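Local coordinates for protein diacylglycerol O-acyltransferase (Marinobacter hydrocarbonoclasticus, PDB 6CHJ) that probably transfers the acyl group of an acyl-CoA to an acceptor alcohol, forming wax esters or, from diacylglycerol, triacylglycerol, at residues Q233-S238 and R429-S434. Residues are numbered along the deposited sequence; the frame is centred on the assembly and turned at random.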
loop_
_atom_site.group_PDB
_atom_site.type_symbol
_atom_site.label_atom_id
_atom_site.label_comp_id
_atom_site.label_asym_id
_atom_site.label_seq_id
_atom_site.Cartn_x
_atom_site.Cartn_y
_atom_site.Cartn_z
ATOM N N GLN B 233 -16.484 12.587 10.112
ATOM C CA GLN B 233 -15.372 13.483 10.360
ATOM C C GLN B 233 -14.247 13.118 9.395
ATOM O O GLN B 233 -14.325 12.123 8.674
ATOM C CB GLN B 233 -14.922 13.393 11.829
ATOM C CG GLN B 233 -15.109 11.994 12.421
ATOM C CD GLN B 233 -14.743 11.901 13.906
ATOM O OE1 GLN B 233 -13.876 12.630 14.392
ATOM N NE2 GLN B 233 -15.412 11.004 14.630
ATOM N N LYS B 234 -13.213 13.950 9.360
ATOM C CA LYS B 234 -12.063 13.687 8.505
ATOM C C LYS B 234 -11.366 12.392 8.934
ATOM O O LYS B 234 -11.281 12.063 10.124
ATOM C CB LYS B 234 -11.081 14.870 8.555
ATOM C CG LYS B 234 -11.568 16.132 7.787
ATOM C CD LYS B 234 -10.545 17.281 7.799
ATOM C CE LYS B 234 -10.665 18.193 6.549
ATOM N NZ LYS B 234 -9.574 17.986 5.522
ATOM N N ILE B 235 -10.850 11.650 7.957
ATOM C CA ILE B 235 -10.384 10.293 8.194
ATOM C C ILE B 235 -8.906 10.189 7.829
ATOM O O ILE B 235 -8.328 11.070 7.199
ATOM C CB ILE B 235 -11.210 9.249 7.419
ATOM C CG1 ILE B 235 -11.073 9.488 5.920
ATOM C CG2 ILE B 235 -12.668 9.315 7.821
ATOM C CD1 ILE B 235 -11.533 8.322 5.067
ATOM N N THR B 236 -8.299 9.096 8.276
ATOM C CA THR B 236 -6.991 8.659 7.829
ATOM C C THR B 236 -7.135 7.666 6.679
ATOM O O THR B 236 -8.232 7.208 6.344
ATOM C CB THR B 236 -6.233 8.001 8.972
ATOM O OG1 THR B 236 -6.808 6.709 9.212
ATOM C CG2 THR B 236 -6.356 8.834 10.240
ATOM N N GLY B 237 -6.002 7.317 6.085
ATOM C CA GLY B 237 -5.991 6.333 5.028
ATOM C C GLY B 237 -5.877 4.881 5.464
ATOM O O GLY B 237 -5.745 4.005 4.601
ATOM N N SER B 238 -5.911 4.588 6.761
ATOM C CA SER B 238 -5.822 3.214 7.234
ATOM C C SER B 238 -7.228 2.654 7.413
ATOM O O SER B 238 -8.147 3.365 7.838
ATOM C CB SER B 238 -5.031 3.114 8.544
ATOM O OG SER B 238 -5.669 3.834 9.589
ATOM N N ARG B 429 -9.666 3.107 10.235
ATOM C CA ARG B 429 -9.204 2.473 11.472
ATOM C C ARG B 429 -9.123 3.453 12.646
ATOM O O ARG B 429 -9.381 3.063 13.784
ATOM C CB ARG B 429 -7.835 1.829 11.250
ATOM C CG ARG B 429 -7.286 1.154 12.500
ATOM C CD ARG B 429 -5.972 0.420 12.261
ATOM N NE ARG B 429 -5.646 -0.426 13.409
ATOM C CZ ARG B 429 -5.973 -1.714 13.519
ATOM N NH1 ARG B 429 -6.633 -2.344 12.545
ATOM N NH2 ARG B 429 -5.634 -2.378 14.614
ATOM N N ARG B 430 -8.756 4.726 12.408
ATOM C CA ARG B 430 -8.623 5.638 13.545
ATOM C C ARG B 430 -9.976 6.107 14.071
ATOM O O ARG B 430 -10.215 6.097 15.285
ATOM C CB ARG B 430 -7.784 6.860 13.191
ATOM C CG ARG B 430 -7.806 7.881 14.323
ATOM C CD ARG B 430 -7.413 9.264 13.874
ATOM N NE ARG B 430 -8.439 9.908 13.056
ATOM C CZ ARG B 430 -8.201 10.941 12.245
ATOM N NH1 ARG B 430 -6.961 11.425 12.138
ATOM N NH2 ARG B 430 -9.190 11.489 11.528
ATOM N N THR B 431 -10.867 6.553 13.190
ATOM C CA THR B 431 -12.070 7.162 13.733
ATOM C C THR B 431 -13.065 6.122 14.224
ATOM O O THR B 431 -13.963 6.465 15.000
ATOM C CB THR B 431 -12.697 8.127 12.703
ATOM O OG1 THR B 431 -13.028 7.418 11.518
ATOM C CG2 THR B 431 -11.689 9.214 12.313
ATOM N N LEU B 432 -12.896 4.856 13.850
ATOM C CA LEU B 432 -13.828 3.797 14.228
ATOM C C LEU B 432 -13.085 2.677 14.949
ATOM O O LEU B 432 -12.958 1.562 14.425
ATOM C CB LEU B 432 -14.576 3.269 13.007
ATOM C CG LEU B 432 -15.597 4.297 12.521
ATOM C CD1 LEU B 432 -16.303 3.836 11.269
ATOM C CD2 LEU B 432 -16.587 4.568 13.637
ATOM N N PRO B 433 -12.613 2.937 16.173
ATOM C CA PRO B 433 -11.910 1.897 16.929
ATOM C C PRO B 433 -12.791 0.683 17.188
ATOM O O PRO B 433 -13.958 0.810 17.563
ATOM C CB PRO B 433 -11.545 2.608 18.236
ATOM C CG PRO B 433 -12.549 3.716 18.358
ATOM C CD PRO B 433 -12.729 4.183 16.953
ATOM N N SER B 434 -12.208 -0.502 16.969
ATOM C CA SER B 434 -12.812 -1.792 17.315
ATOM C C SER B 434 -13.980 -2.128 16.392
ATOM O O SER B 434 -14.956 -2.748 16.800
ATOM C CB SER B 434 -13.237 -1.832 18.783
ATOM O OG SER B 434 -12.114 -1.606 19.618
#
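At one edge, within this chain, of the mixed sheet that contains strands 239-247 and 420-428, which pair antiparallel, the loop entering the first strand meets the loop leaving the second through Ser238 and Arg429. The backbone N of Arg429 donates a nearly straight hydrogen bond to Ser238 O, 2.8 Å long with an N-H...O angle of 169°. Beside this bond Ser238 OG lies 3.4 Å from Arg429 CB. The same hydroxyl shares a 3.1 Å hydrogen bond with Thr236 OG1. The extended Arg429 chain leads off to a salt bridge with Asp77 of the second subunit.

Arg430 covers more surface here than any other residue. Its CG is anti to the backbone N (chi1 173°), and a bend at chi3 (72°) swings the guanidinium back along residues 234-236. One face of that group takes the methyl of Thr236, with CG2 3.3 Å from NH1 and offset toward the rim. At the guanidinium edge, near its plane, Lys234 O approaches NH2 to 2.6 Å. Thr431 CG2 also lies at this edge and is 3.6 Å from Lys234 O. An alanine in place of Arg430 would remove the guanidinium and would probably leave a gap beside the Thr236 methyl, with Lys234 O losing its close NH2 neighbour. Thr431 OG1 comes to 4.2 Å from Ile235 CG2.

Thr236 also packs on Asp109 of the second subunit, and Arg430 on its Arg112, so the contact borders the dimer interface. Asp406 OD1, in another loop of the same chain, accepts a hydrogen bond from Ile235 N. The arrangement is that of two neighbouring antiparallel strands whose pairing runs on by one backbone bond into the flanking loops. Here it joins the sequence ranges of the catalytic and C-terminal WS/DGAT families within a single sheet.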